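Local coordinates for protein isomaltodextranase (Arthrobacter globiformis, PDB 5AWO) that hydrolyses the alpha-1,6-glucosidic linkages of dextran-type polysaccharides, releasing successive isomaltose units from the non-reducing chain ends, at residues P467-A479 and K598-M610. Sequence-based numbering, arbitrary orientation.
Sequences PPKMHGTTRYPAA and KGAINLNWIELDM
Arg-475 carries the polar side of this contact, gripping Glu-607 side-on: NE (2.9 Å) and NH2 (3.1 Å) both donate to Glu-607 OE2, which meets NE with its anti lone pair and lies 3° out of the guanidinium plane. With CG anti to the backbone N (chi1 -180°) and a bend at chi3, the same guanidinium lies flat over Trp-605, its plane 9° from the indole's; CZ sits 3.9 Å from the centroid of the Trp-605 five-membered ring, off-centre, in a cation-pi contact. A leucine here would probably leave Glu-607 OE2 without its two donors and the indole without its flat cationic cover. Further along this face, Thr-473 OG1 lies 2.8 Å from Asp-609 OD1.

Backbone bonds join Thr-474 with Leu-608 and Tyr-476 with Ile-606; Thr-474 N to Leu-608 O is short at 2.6 Å. Gly-472 O accepts from Met-610 N and Thr-474 OG1 on opposite faces of its carbonyl plane.

On the other face, Tyr-476 CB meets Ile-606 CG1 at 3.9 Å; at the C-terminus Met-610 CE touches Tyr-476 OH, itself bonded to Pro-401 O.

In the carbohydrate-binding module, strand 473-477 lies antiparallel beside 601-609, the chain's last strand, which also pairs with 526-535, whose Arg-531 forms salt bridges to Glu-607 and Asp-609; Phe-518 of strand 515-522, in the facing sheet of this beta sandwich, packs on Tyr-476 and Ile-606.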
loop_
_atom_site.group_PDB
_atom_site.type_symbol
_atom_site.label_atom_id
_atom_site.label_comp_id
_atom_site.label_asym_id
_atom_site.label_seq_id
_atom_site.Cartn_x
_atom_site.Cartn_y
_atom_site.Cartn_z
ATOM N N PRO A 467 18.448 17.192 -0.909
ATOM C CA PRO A 467 19.383 17.795 0.042
ATOM C C PRO A 467 20.825 17.587 -0.410
ATOM O O PRO A 467 21.156 16.512 -0.894
ATOM C CB PRO A 467 19.122 16.998 1.327
ATOM C CG PRO A 467 17.678 16.614 1.215
ATOM C CD PRO A 467 17.507 16.284 -0.231
ATOM N N PRO A 468 21.659 18.626 -0.259
ATOM C CA PRO A 468 23.103 18.394 -0.383
ATOM C C PRO A 468 23.591 17.574 0.808
ATOM O O PRO A 468 22.988 17.631 1.883
ATOM C CB PRO A 468 23.690 19.810 -0.370
ATOM C CG PRO A 468 22.722 20.626 0.377
ATOM C CD PRO A 468 21.354 19.984 0.205
ATOM N N LYS A 469 24.649 16.795 0.613
ATOM C CA LYS A 469 25.213 15.975 1.689
ATOM C C LYS A 469 26.647 16.395 2.001
ATOM O O LYS A 469 27.524 16.263 1.156
ATOM C CB LYS A 469 25.190 14.503 1.285
ATOM C CG LYS A 469 23.784 13.954 1.087
ATOM C CD LYS A 469 23.818 12.525 0.620
ATOM C CE LYS A 469 22.415 11.967 0.448
ATOM N NZ LYS A 469 22.449 10.494 0.257
ATOM N N MET A 470 26.866 16.926 3.200
ATOM C CA MET A 470 28.221 17.127 3.719
ATOM C C MET A 470 28.761 15.765 4.140
ATOM O O MET A 470 28.103 15.043 4.891
ATOM C CB MET A 470 28.215 18.060 4.930
ATOM C CG MET A 470 28.028 19.535 4.618
ATOM S SD MET A 470 27.998 20.523 6.131
ATOM C CE MET A 470 27.503 22.120 5.482
ATOM N N HIS A 471 29.949 15.415 3.649
ATOM C CA HIS A 471 30.599 14.123 3.951
ATOM C C HIS A 471 29.651 12.907 3.971
ATOM O O HIS A 471 29.805 11.985 4.783
ATOM C CB HIS A 471 31.434 14.213 5.249
ATOM C CG HIS A 471 30.959 15.253 6.220
ATOM N ND1 HIS A 471 31.392 16.561 6.181
ATOM C CD2 HIS A 471 30.100 15.173 7.265
ATOM C CE1 HIS A 471 30.816 17.244 7.154
ATOM N NE2 HIS A 471 30.026 16.425 7.826
ATOM N N GLY A 472 28.685 12.903 3.055
ATOM C CA GLY A 472 27.748 11.799 2.920
ATOM C C GLY A 472 26.643 11.735 3.961
ATOM O O GLY A 472 25.888 10.758 3.994
ATOM N N THR A 473 26.529 12.763 4.799
ATOM C CA THR A 473 25.545 12.754 5.885
ATOM C C THR A 473 24.116 12.832 5.334
ATOM O O THR A 473 23.740 13.826 4.721
ATOM C CB THR A 473 25.766 13.909 6.864
ATOM O OG1 THR A 473 27.036 13.748 7.513
ATOM C CG2 THR A 473 24.680 13.942 7.929
ATOM N N THR A 474 23.338 11.792 5.604
ATOM C CA THR A 474 21.942 11.718 5.159
ATOM C C THR A 474 21.028 11.606 6.379
ATOM O O THR A 474 21.136 10.629 7.135
ATOM C CB THR A 474 21.730 10.496 4.270
ATOM O OG1 THR A 474 22.749 10.441 3.261
ATOM C CG2 THR A 474 20.352 10.547 3.601
ATOM N N ARG A 475 20.122 12.575 6.544
ATOM C CA ARG A 475 19.135 12.547 7.628
ATOM C C ARG A 475 17.774 11.987 7.153
ATOM O O ARG A 475 17.220 12.465 6.163
ATOM C CB ARG A 475 18.913 13.934 8.231
ATOM C CG ARG A 475 17.900 13.970 9.366
ATOM C CD ARG A 475 17.664 15.322 9.950
ATOM N NE ARG A 475 18.869 15.838 10.622
ATOM C CZ ARG A 475 18.934 17.009 11.250
ATOM N NH1 ARG A 475 17.895 17.843 11.311
ATOM N NH2 ARG A 475 20.096 17.377 11.814
ATOM N N TYR A 476 17.247 11.051 7.934
ATOM C CA TYR A 476 15.919 10.446 7.760
ATOM C C TYR A 476 15.034 10.779 8.954
ATOM O O TYR A 476 15.164 10.169 10.011
ATOM C CB TYR A 476 16.045 8.938 7.627
ATOM C CG TYR A 476 16.910 8.516 6.488
ATOM C CD1 TYR A 476 18.295 8.490 6.616
ATOM C CD2 TYR A 476 16.362 8.186 5.243
ATOM C CE1 TYR A 476 19.097 8.098 5.561
ATOM C CE2 TYR A 476 17.154 7.791 4.183
ATOM C CZ TYR A 476 18.531 7.766 4.329
ATOM O OH TYR A 476 19.297 7.364 3.255
ATOM N N PRO A 477 14.100 11.739 8.801
ATOM C CA PRO A 477 13.154 12.061 9.854
ATOM C C PRO A 477 12.188 10.919 10.178
ATOM O O PRO A 477 11.609 10.317 9.278
ATOM C CB PRO A 477 12.386 13.252 9.280
ATOM C CG PRO A 477 13.354 13.871 8.328
ATOM C CD PRO A 477 13.980 12.700 7.681
ATOM N N ALA A 478 12.019 10.602 11.457
ATOM C CA ALA A 478 11.189 9.460 11.840
ATOM C C ALA A 478 9.713 9.712 11.555
ATOM O O ALA A 478 8.966 8.760 11.278
ATOM C CB ALA A 478 11.389 9.135 13.324
ATOM N N ALA A 479 9.297 10.974 11.602
ATOM C CA ALA A 479 7.881 11.338 11.419
ATOM C C ALA A 479 7.404 11.101 9.985
ATOM O O ALA A 479 6.196 11.098 9.761
ATOM C CB ALA A 479 7.616 12.768 11.832
ATOM N N LYS A 598 14.876 -2.285 27.410
ATOM C CA LYS A 598 14.671 -1.557 28.643
ATOM C C LYS A 598 14.132 -0.162 28.354
ATOM O O LYS A 598 14.633 0.525 27.473
ATOM C CB LYS A 598 16.004 -1.437 29.391
ATOM C CG LYS A 598 15.897 -0.780 30.756
ATOM C CD LYS A 598 17.239 -0.817 31.479
ATOM C CE LYS A 598 17.100 -0.346 32.917
ATOM N NZ LYS A 598 18.426 -0.259 33.596
ATOM N N GLY A 599 13.118 0.239 29.098
ATOM C CA GLY A 599 12.625 1.604 29.104
ATOM C C GLY A 599 11.824 2.029 27.880
ATOM O O GLY A 599 10.957 1.289 27.393
ATOM N N ALA A 600 12.117 3.238 27.406
ATOM C CA ALA A 600 11.419 3.830 26.265
ATOM C C ALA A 600 12.245 4.985 25.694
ATOM O O ALA A 600 13.059 5.587 26.400
ATOM C CB ALA A 600 10.059 4.327 26.699
ATOM N N ILE A 601 12.040 5.301 24.412
ATOM C CA ILE A 601 12.567 6.533 23.834
ATOM C C ILE A 601 11.521 7.142 22.939
ATOM O O ILE A 601 10.587 6.465 22.513
ATOM C CB ILE A 601 13.842 6.361 22.976
ATOM C CG1 ILE A 601 13.541 5.721 21.601
ATOM C CG2 ILE A 601 14.925 5.611 23.746
ATOM C CD1 ILE A 601 14.739 5.686 20.665
ATOM N N ASN A 602 11.710 8.420 22.651
ATOM C CA ASN A 602 11.041 9.068 21.508
ATOM C C ASN A 602 12.114 9.276 20.458
ATOM O O ASN A 602 13.243 9.636 20.788
ATOM C CB ASN A 602 10.413 10.377 21.915
ATOM C CG ASN A 602 9.212 10.190 22.824
ATOM O OD1 ASN A 602 8.525 9.175 22.752
ATOM N ND2 ASN A 602 8.943 11.172 23.679
ATOM N N LEU A 603 11.794 9.041 19.186
ATOM C CA LEU A 603 12.790 9.091 18.140
ATOM C C LEU A 603 12.485 10.220 17.168
ATOM O O LEU A 603 11.389 10.269 16.606
ATOM C CB LEU A 603 12.864 7.762 17.386
ATOM C CG LEU A 603 13.953 7.657 16.330
ATOM C CD1 LEU A 603 15.351 7.599 16.958
ATOM C CD2 LEU A 603 13.725 6.453 15.444
ATOM N N ASN A 604 13.461 11.106 16.961
ATOM C CA ASN A 604 13.327 12.223 16.020
ATOM C C ASN A 604 13.843 11.885 14.636
ATOM O O ASN A 604 13.146 12.113 13.640
ATOM C CB ASN A 604 14.078 13.429 16.569
ATOM C CG ASN A 604 13.688 14.732 15.899
ATOM O OD1 ASN A 604 12.697 14.839 15.139
ATOM N ND2 ASN A 604 14.438 15.738 16.197
ATOM N N TRP A 605 15.049 11.343 14.535
ATOM C CA TRP A 605 15.631 10.999 13.263
ATOM C C TRP A 605 16.787 10.046 13.396
ATOM O O TRP A 605 17.291 9.839 14.517
ATOM C CB TRP A 605 16.042 12.247 12.467
ATOM C CG TRP A 605 16.914 13.335 13.134
ATOM C CD1 TRP A 605 16.524 14.587 13.430
ATOM C CD2 TRP A 605 18.321 13.267 13.471
ATOM N NE1 TRP A 605 17.580 15.328 13.949
ATOM C CE2 TRP A 605 18.688 14.530 13.979
ATOM C CE3 TRP A 605 19.293 12.268 13.389
ATOM C CZ2 TRP A 605 19.993 14.811 14.427
ATOM C CZ3 TRP A 605 20.593 12.554 13.839
ATOM C CH2 TRP A 605 20.916 13.813 14.343
ATOM N N ILE A 606 17.159 9.410 12.299
ATOM C CA ILE A 606 18.474 8.797 12.169
ATOM C C ILE A 606 19.287 9.556 11.118
ATOM O O ILE A 606 18.733 10.223 10.233
ATOM C CB ILE A 606 18.442 7.281 11.849
ATOM C CG1 ILE A 606 17.893 7.003 10.440
ATOM C CG2 ILE A 606 17.640 6.520 12.898
ATOM C CD1 ILE A 606 18.109 5.580 10.005
ATOM N N GLU A 607 20.605 9.480 11.244
ATOM C CA GLU A 607 21.529 10.002 10.246
ATOM C C GLU A 607 22.530 8.939 9.881
ATOM O O GLU A 607 22.990 8.186 10.755
ATOM C CB GLU A 607 22.241 11.246 10.753
ATOM C CG GLU A 607 21.468 12.518 10.510
ATOM C CD GLU A 607 22.215 13.755 10.927
ATOM O OE1 GLU A 607 23.418 13.627 11.299
ATOM O OE2 GLU A 607 21.610 14.844 10.874
ATOM N N LEU A 608 22.831 8.839 8.592
ATOM C CA LEU A 608 23.870 7.954 8.099
ATOM C C LEU A 608 24.924 8.792 7.403
ATOM O O LEU A 608 24.619 9.847 6.829
ATOM C CB LEU A 608 23.312 6.926 7.117
ATOM C CG LEU A 608 22.590 5.708 7.677
ATOM C CD1 LEU A 608 23.566 4.813 8.442
ATOM C CD2 LEU A 608 21.409 6.118 8.547
ATOM N N ASP A 609 26.171 8.320 7.477
ATOM C CA ASP A 609 27.276 8.864 6.693
ATOM C C ASP A 609 27.678 7.815 5.674
ATOM O O ASP A 609 28.395 6.874 5.997
ATOM C CB ASP A 609 28.465 9.200 7.595
ATOM C CG ASP A 609 28.139 10.245 8.640
ATOM O OD1 ASP A 609 27.225 11.075 8.430
ATOM O OD2 ASP A 609 28.810 10.247 9.683
ATOM N N MET A 610 27.195 7.964 4.441
ATOM C CA MET A 610 27.432 6.968 3.399
ATOM C C MET A 610 28.572 7.408 2.487
ATOM O O MET A 610 29.122 8.494 2.656
ATOM C CB MET A 610 26.149 6.668 2.603
ATOM C CG MET A 610 25.436 7.863 1.979
ATOM S SD MET A 610 23.890 7.375 1.181
ATOM C CE MET A 610 22.847 7.043 2.603
ATOM O OXT MET A 610 28.979 6.680 1.580
HETATM O O HOH W 1 10.582 12.998 13.153
#